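PDB 6HUZ: coenzyme F420-dependent N(5),N(10)-methenyltetrahydromethanopterin reductase-related protein from Desulfurobacterium thermolithotrophum DSM 11699, which binds the iron-guanylylpyridinol cofactor and uses tetrahydrofolate derivatives as substrates, as a bacterial paralog of [Fe]-hydrogenase. Local coordinates for residues Q244-S247 against S248-K252; G257-L261 against L262-A266. One frame throughout, in Å; residues are numbered along the deposited sequence.

Contact 1 (Q244-S247 against S248-K252); sequences QVIS and SLVTK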
ATOM      1  N   GLN A 244      -1.972  -3.370   1.361  1.00 24.76           N
ATOM      2  CA  GLN A 244      -1.390  -4.249   2.390  1.00 24.13           C
ATOM      3  C   GLN A 244      -0.629  -5.366   1.663  1.00 27.45           C
ATOM      4  O   GLN A 244       0.475  -5.705   2.045  1.00 24.08           O
ATOM      5  CB  GLN A 244      -2.500  -4.895   3.230  1.00 26.53           C
ATOM      6  CG  GLN A 244      -2.041  -5.766   4.395  1.00 28.31           C
ATOM      7  CD  GLN A 244      -1.138  -5.043   5.365  1.00 27.80           C
ATOM      8  OE1 GLN A 244      -1.588  -4.342   6.282  1.00 30.52           O
ATOM      9  NE2 GLN A 244       0.156  -5.195   5.183  1.00 25.21           N
ATOM     10  N   VAL A 245      -1.239  -5.959   0.619  1.00 21.34           N
ATOM     11  CA  VAL A 245      -0.589  -7.042  -0.119  1.00 21.29           C
ATOM     12  C   VAL A 245       0.744  -6.606  -0.736  1.00 25.42           C
ATOM     13  O   VAL A 245       1.748  -7.312  -0.585  1.00 23.86           O
ATOM     14  CB  VAL A 245      -1.544  -7.653  -1.167  1.00 26.27           C
ATOM     15  CG1 VAL A 245      -0.792  -8.500  -2.188  1.00 25.28           C
ATOM     16  CG2 VAL A 245      -2.621  -8.477  -0.475  1.00 28.55           C
ATOM     17  N   ILE A 246       0.760  -5.474  -1.444  1.00 26.10           N
ATOM     18  CA  ILE A 246       2.003  -5.007  -2.061  1.00 27.97           C
ATOM     19  C   ILE A 246       3.024  -4.755  -0.973  1.00 23.73           C
ATOM     20  O   ILE A 246       4.137  -5.212  -1.099  1.00 24.62           O
ATOM     21  CB  ILE A 246       1.817  -3.730  -2.929  1.00 29.41           C
ATOM     22  CG1 ILE A 246       0.924  -4.070  -4.175  1.00 29.28           C
ATOM     23  CG2 ILE A 246       3.201  -3.174  -3.373  1.00 23.34           C
ATOM     24  CD1 ILE A 246       0.415  -2.820  -4.870  1.00 25.90           C
ATOM     25  N   SER A 247       2.655  -4.032   0.084  1.00 21.99           N
ATOM     26  CA  SER A 247       3.588  -3.729   1.195  1.00 22.04           C
ATOM     27  C   SER A 247       4.172  -5.040   1.802  1.00 26.89           C
ATOM     28  O   SER A 247       5.381  -5.135   2.012  1.00 24.12           O
ATOM     29  CB  SER A 247       2.850  -2.965   2.305  1.00 16.39           C
ATOM     30  OG  SER A 247       3.808  -2.546   3.265  1.00 23.18           O
ATOM     31  N   SER A 248       3.301  -6.046   2.083  1.00 23.27           N
ATOM     32  CA  SER A 248       3.735  -7.320   2.675  1.00 22.94           C
ATOM     33  C   SER A 248       4.737  -8.046   1.772  1.00 26.82           C
ATOM     34  O   SER A 248       5.723  -8.624   2.254  1.00 24.87           O
ATOM     35  CB  SER A 248       2.535  -8.260   2.911  1.00 23.41           C
ATOM     36  OG  SER A 248       1.654  -7.656   3.857  1.00 24.05           O
ATOM     37  N   LEU A 249       4.476  -8.014   0.457  1.00 26.98           N
ATOM     38  CA  LEU A 249       5.334  -8.686  -0.524  1.00 26.46           C
ATOM     39  C   LEU A 249       6.720  -8.051  -0.598  1.00 22.97           C
ATOM     40  O   LEU A 249       7.726  -8.783  -0.622  1.00 24.02           O
ATOM     41  CB  LEU A 249       4.652  -8.718  -1.900  1.00 23.71           C
ATOM     42  CG  LEU A 249       3.510  -9.713  -2.015  1.00 24.94           C
ATOM     43  CD1 LEU A 249       2.657  -9.425  -3.275  1.00 25.93           C
ATOM     44  CD2 LEU A 249       4.012 -11.152  -1.986  1.00 24.59           C
ATOM     45  N   VAL A 250       6.783  -6.729  -0.642  1.00 23.71           N
ATOM     46  CA  VAL A 250       8.066  -5.992  -0.665  1.00 22.24           C
ATOM     47  C   VAL A 250       8.804  -6.248   0.673  1.00 24.82           C
ATOM     48  O   VAL A 250       9.984  -6.556   0.660  1.00 24.62           O
ATOM     49  CB  VAL A 250       7.883  -4.466  -0.920  1.00 27.21           C
ATOM     50  CG1 VAL A 250       9.226  -3.724  -0.755  1.00 23.78           C
ATOM     51  CG2 VAL A 250       7.293  -4.212  -2.304  1.00 24.67           C
ATOM     52  N   THR A 251       8.113  -6.141   1.815  1.00 24.07           N
ATOM     53  CA  THR A 251       8.776  -6.370   3.115  1.00 23.68           C
ATOM     54  C   THR A 251       9.353  -7.745   3.267  1.00 28.04           C
ATOM     55  O   THR A 251      10.480  -7.930   3.739  1.00 29.60           O
ATOM     56  CB  THR A 251       7.780  -6.152   4.269  1.00 27.90           C
ATOM     57  OG1 THR A 251       7.420  -4.787   4.275  1.00 28.44           O
ATOM     58  CG2 THR A 251       8.346  -6.544   5.661  1.00 26.35           C
ATOM     59  N   LYS A 252       8.574  -8.737   2.924  1.00 26.77           N
ATOM     60  CA  LYS A 252       9.035 -10.086   3.093  1.00 26.84           C
ATOM     61  C   LYS A 252       9.914 -10.603   1.968  1.00 33.40           C
ATOM     62  O   LYS A 252      10.897 -11.298   2.236  1.00 35.24           O
ATOM     63  CB  LYS A 252       7.789 -10.986   3.202  1.00 28.83           C
ATOM     64  CG  LYS A 252       8.049 -12.460   3.381  1.00 41.19           C
ATOM     65  CD  LYS A 252       8.475 -12.804   4.769  1.00 51.18           C
ATOM     66  CE  LYS A 252       8.255 -14.274   5.042  1.00 47.58           C
ATOM     67  NZ  LYS A 252       8.547 -14.586   6.462  1.00 72.06           N
TER
HETATM   68  O   HOH W   1       4.760  -4.329   5.383  1.00 39.26           O
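Gln244, Val245, Ile246 and Ser247 meet Ser248, Leu249, Val250 and Thr251 one turn on, in the i to i+4 pattern of an alpha helix. This helix faces the second subunit of the dimer. Four backbone bonds link the two segments; the one from Ser248 N to Gln244 O is 2.8 Å long. The side chains add to this ladder. Ser248 keeps OG beside its own backbone N (chi1 -63°), which turns the hydroxyl back along the helix, 2.9 Å from Gln244 O. Its single proton may go there or to the carbonyl of Thr316, so the bond is not settled. Gln244 starts with CG anti to the backbone N, and the chain is then bent about CB-CG (chi2 56°). The bend folds the amide along the helix, with NE2 3.2 Å from Ser248 OG. The amide is held from outside: OE1 accepts from Ser320 N, and NE2 donates to OE1 of Gln244 of the second subunit. On the apolar side, Val245 and Leu249 run alongside each other with their ends in the same direction. The branch CG1 of Val245 touches CD1 of Leu249 at 3.7 Å. Thr316 packs on both. Ile246 and Val250 meet more loosely, CG2 to CG2 at 4.4 Å. Ser247 and Thr251, also four residues apart, are joined through a water that bridges Ser247 OG and Thr251 OG1. Ser247 OG, hydrogen-bonded to the carbonyl of Ala240 of the second subunit, accepts from this water. Thr251 OG1 sits 3.1 Å from Ser247 O, but its proton could also turn to the water, which lies 2.9 Å from OG1.

Contact 2 (G257-L261 against L262-A266); sequences GLIKL and LNVDA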
ATOM      1  N   GLY A 257      10.420 -10.361  -5.401  1.00 25.81           N
ATOM      2  CA  GLY A 257       9.348 -11.248  -4.990  1.00 23.16           C
ATOM      3  C   GLY A 257       8.005 -10.650  -5.379  1.00 28.80           C
ATOM      4  O   GLY A 257       7.137 -11.347  -5.887  1.00 31.93           O
ATOM      5  N   LEU A 258       7.846  -9.351  -5.169  1.00 26.81           N
ATOM      6  CA  LEU A 258       6.637  -8.611  -5.510  1.00 25.31           C
ATOM      7  C   LEU A 258       6.304  -8.809  -6.976  1.00 31.26           C
ATOM      8  O   LEU A 258       5.156  -9.102  -7.320  1.00 28.31           O
ATOM      9  CB  LEU A 258       6.876  -7.107  -5.263  1.00 24.72           C
ATOM     10  CG  LEU A 258       5.742  -6.220  -5.762  1.00 26.49           C
ATOM     11  CD1 LEU A 258       4.491  -6.399  -4.919  1.00 24.89           C
ATOM     12  CD2 LEU A 258       6.167  -4.774  -5.771  1.00 25.56           C
ATOM     13  N   ILE A 259       7.310  -8.629  -7.837  1.00 29.37           N
ATOM     14  CA  ILE A 259       7.132  -8.764  -9.280  1.00 28.69           C
ATOM     15  C   ILE A 259       6.779 -10.217  -9.670  1.00 36.37           C
ATOM     16  O   ILE A 259       5.838 -10.421 -10.427  1.00 33.98           O
ATOM     17  CB  ILE A 259       8.388  -8.262 -10.032  1.00 31.26           C
ATOM     18  CG1 ILE A 259       8.559  -6.722  -9.869  1.00 29.69           C
ATOM     19  CG2 ILE A 259       8.330  -8.656 -11.509  1.00 31.25           C
ATOM     20  CD1 ILE A 259      10.027  -6.213 -10.105  1.00 37.88           C
ATOM     21  N   LYS A 260       7.521 -11.217  -9.159  1.00 31.08           N
ATOM     22  CA  LYS A 260       7.245 -12.615  -9.499  0.50 29.63           C
ATOM     23  C   LYS A 260       5.893 -13.098  -8.985  1.00 34.06           C
ATOM     24  O   LYS A 260       5.176 -13.811  -9.691  1.00 30.47           O
ATOM     25  CB  LYS A 260       8.333 -13.527  -8.920  0.50 31.51           C
ATOM     26  CG  LYS A 260       8.143 -15.012  -9.245  0.50 33.17           C
ATOM     27  CD  LYS A 260       8.271 -15.283 -10.734  0.50 42.45           C
ATOM     28  CE  LYS A 260       8.678 -16.709 -11.031  0.50 52.81           C
ATOM     29  NZ  LYS A 260      10.050 -17.029 -10.542  0.50 46.45           N
ATOM     30  N   LEU A 261       5.553 -12.757  -7.762  1.00 30.13           N
ATOM     31  CA  LEU A 261       4.283 -13.236  -7.229  1.00 29.44           C
ATOM     32  C   LEU A 261       3.034 -12.536  -7.767  1.00 29.13           C
ATOM     33  O   LEU A 261       2.056 -13.224  -8.004  1.00 30.21           O
ATOM     34  CB  LEU A 261       4.331 -13.219  -5.709  1.00 28.56           C
ATOM     35  CG  LEU A 261       5.422 -14.162  -5.143  1.00 28.40           C
ATOM     36  CD1 LEU A 261       5.778 -13.781  -3.713  1.00 27.83           C
ATOM     37  CD2 LEU A 261       4.988 -15.622  -5.243  1.00 25.58           C
ATOM     38  N   LEU A 262       3.029 -11.209  -7.979  1.00 28.18           N
ATOM     39  CA  LEU A 262       1.792 -10.585  -8.485  1.00 29.03           C
ATOM     40  C   LEU A 262       1.508 -10.935  -9.957  1.00 35.44           C
ATOM     41  O   LEU A 262       0.334 -11.058 -10.357  1.00 34.40           O
ATOM     42  CB  LEU A 262       1.832  -9.053  -8.329  1.00 29.05           C
ATOM     43  CG  LEU A 262       1.622  -8.509  -6.934  1.00 31.11           C
ATOM     44  CD1 LEU A 262       1.767  -6.988  -6.926  1.00 28.35           C
ATOM     45  CD2 LEU A 262       0.239  -8.890  -6.412  1.00 33.00           C
ATOM     46  N   ASN A 263       2.579 -11.082 -10.761  1.00 33.93           N
ATOM     47  CA  ASN A 263       2.510 -11.384 -12.198  1.00 29.11           C
ATOM     48  C   ASN A 263       2.085 -10.115 -12.969  1.00 31.42           C
ATOM     49  O   ASN A 263       0.903  -9.732 -13.011  1.00 28.93           O
ATOM     50  CB  ASN A 263       1.620 -12.608 -12.527  1.00 23.96           C
ATOM     51  CG  ASN A 263       1.793 -13.062 -13.974  1.00 31.70           C
ATOM     52  OD1 ASN A 263       1.897 -12.243 -14.890  1.00 29.30           O
ATOM     53  ND2 ASN A 263       1.825 -14.364 -14.233  1.00 31.25           N
ATOM     54  N   VAL A 264       3.065  -9.463 -13.583  1.00 29.37           N
ATOM     55  CA  VAL A 264       2.837  -8.217 -14.344  1.00 31.88           C
ATOM     56  C   VAL A 264       1.833  -8.465 -15.501  1.00 33.16           C
ATOM     57  O   VAL A 264       0.918  -7.676 -15.735  1.00 30.60           O
ATOM     58  CB  VAL A 264       4.197  -7.689 -14.878  1.00 36.70           C
ATOM     59  CG1 VAL A 264       4.005  -6.619 -15.941  1.00 37.30           C
ATOM     60  CG2 VAL A 264       5.055  -7.149 -13.736  1.00 35.42           C
ATOM     61  N   ASP A 265       2.016  -9.554 -16.221  1.00 30.16           N
ATOM     62  CA  ASP A 265       1.116  -9.885 -17.338  1.00 28.31           C
ATOM     63  C   ASP A 265      -0.322  -9.989 -16.857  1.00 30.85           C
ATOM     64  O   ASP A 265      -1.225  -9.501 -17.532  1.00 25.64           O
ATOM     65  CB  ASP A 265       1.540 -11.201 -18.000  1.00 28.35           C
ATOM     66  CG  ASP A 265       2.822 -11.031 -18.791  1.00 45.49           C
ATOM     67  OD1 ASP A 265       3.122  -9.884 -19.188  1.00 39.42           O
ATOM     68  OD2 ASP A 265       3.533 -12.044 -19.003  1.00 52.49           O
ATOM     69  N   ALA A 266      -0.533 -10.631 -15.708  1.00 27.33           N
ATOM     70  CA  ALA A 266      -1.870 -10.801 -15.133  1.00 24.93           C
ATOM     71  C   ALA A 266      -2.425  -9.469 -14.726  1.00 27.88           C
ATOM     72  O   ALA A 266      -3.581  -9.188 -14.987  1.00 28.07           O
ATOM     73  CB  ALA A 266      -1.812 -11.719 -13.917  1.00 24.55           C
TER
HETATM   74  O   HOH W   2       5.790 -10.733 -13.285  1.00 33.20           O
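Ile259 O takes two partners at the end of the helix. Asn263 N reaches Ile259 O by a weak bond of 3.3 Å, and a water donates to it at 2.9 Å. The same water accepts from Val264 N, so it bridges the last turn of one helix to the first residue of the next. One residue earlier, Leu262 N gives Leu258 O a sounder bond of 3.1 Å. The side chains of these two leucines cross obliquely. With CG anti to the backbone N (chi1 172°) and chi2 at 70°, Leu258 sets CD1 against CD1 of Leu262. At 3.4 Å the two CD1 methyls of Leu258 and Leu262 are pressed closer than carbons normally sit. Leu258 also packs on Phe214 of the second subunit, and Leu262 on Val202 of that subunit. Alanine in place of Leu262 would likely leave Leu258 CD1 without its methyl neighbour and Val202 of the second subunit with less to pack on. Across the joint, Ile259 CG2 meets Val264 CG2 at 4.2 Å. Asn263 leaves helical geometry with a positive phi of 75° and turns the chain into the following helix. Its OD1 accepts from Ala266 N at 3.0 Å, with the donor well above the amide plane. This is the asparagine N-cap of helix 264-271, placed directly at the C-terminal end of helix 232-262.

The two contacts follow in series along the chain, and neither nests in or crosses the other. Contact 1 closes single turns within helix 232-262. The chain then bends back between Lys252 and Gly257, and contact 2 joins the last turn of this helix to helix 264-271. Because of the bend the two contacts touch. Leu258 packs against Ile246, Leu249 and Val250, and Leu261 CD1 lies 3.6 Å from Leu249 CD2. The centres of contact 1 and contact 2 are about 12 Å apart. Both contacts also pack on the second subunit, so both arms of the bent helix take part in the dimer interface of the helical C-terminal part.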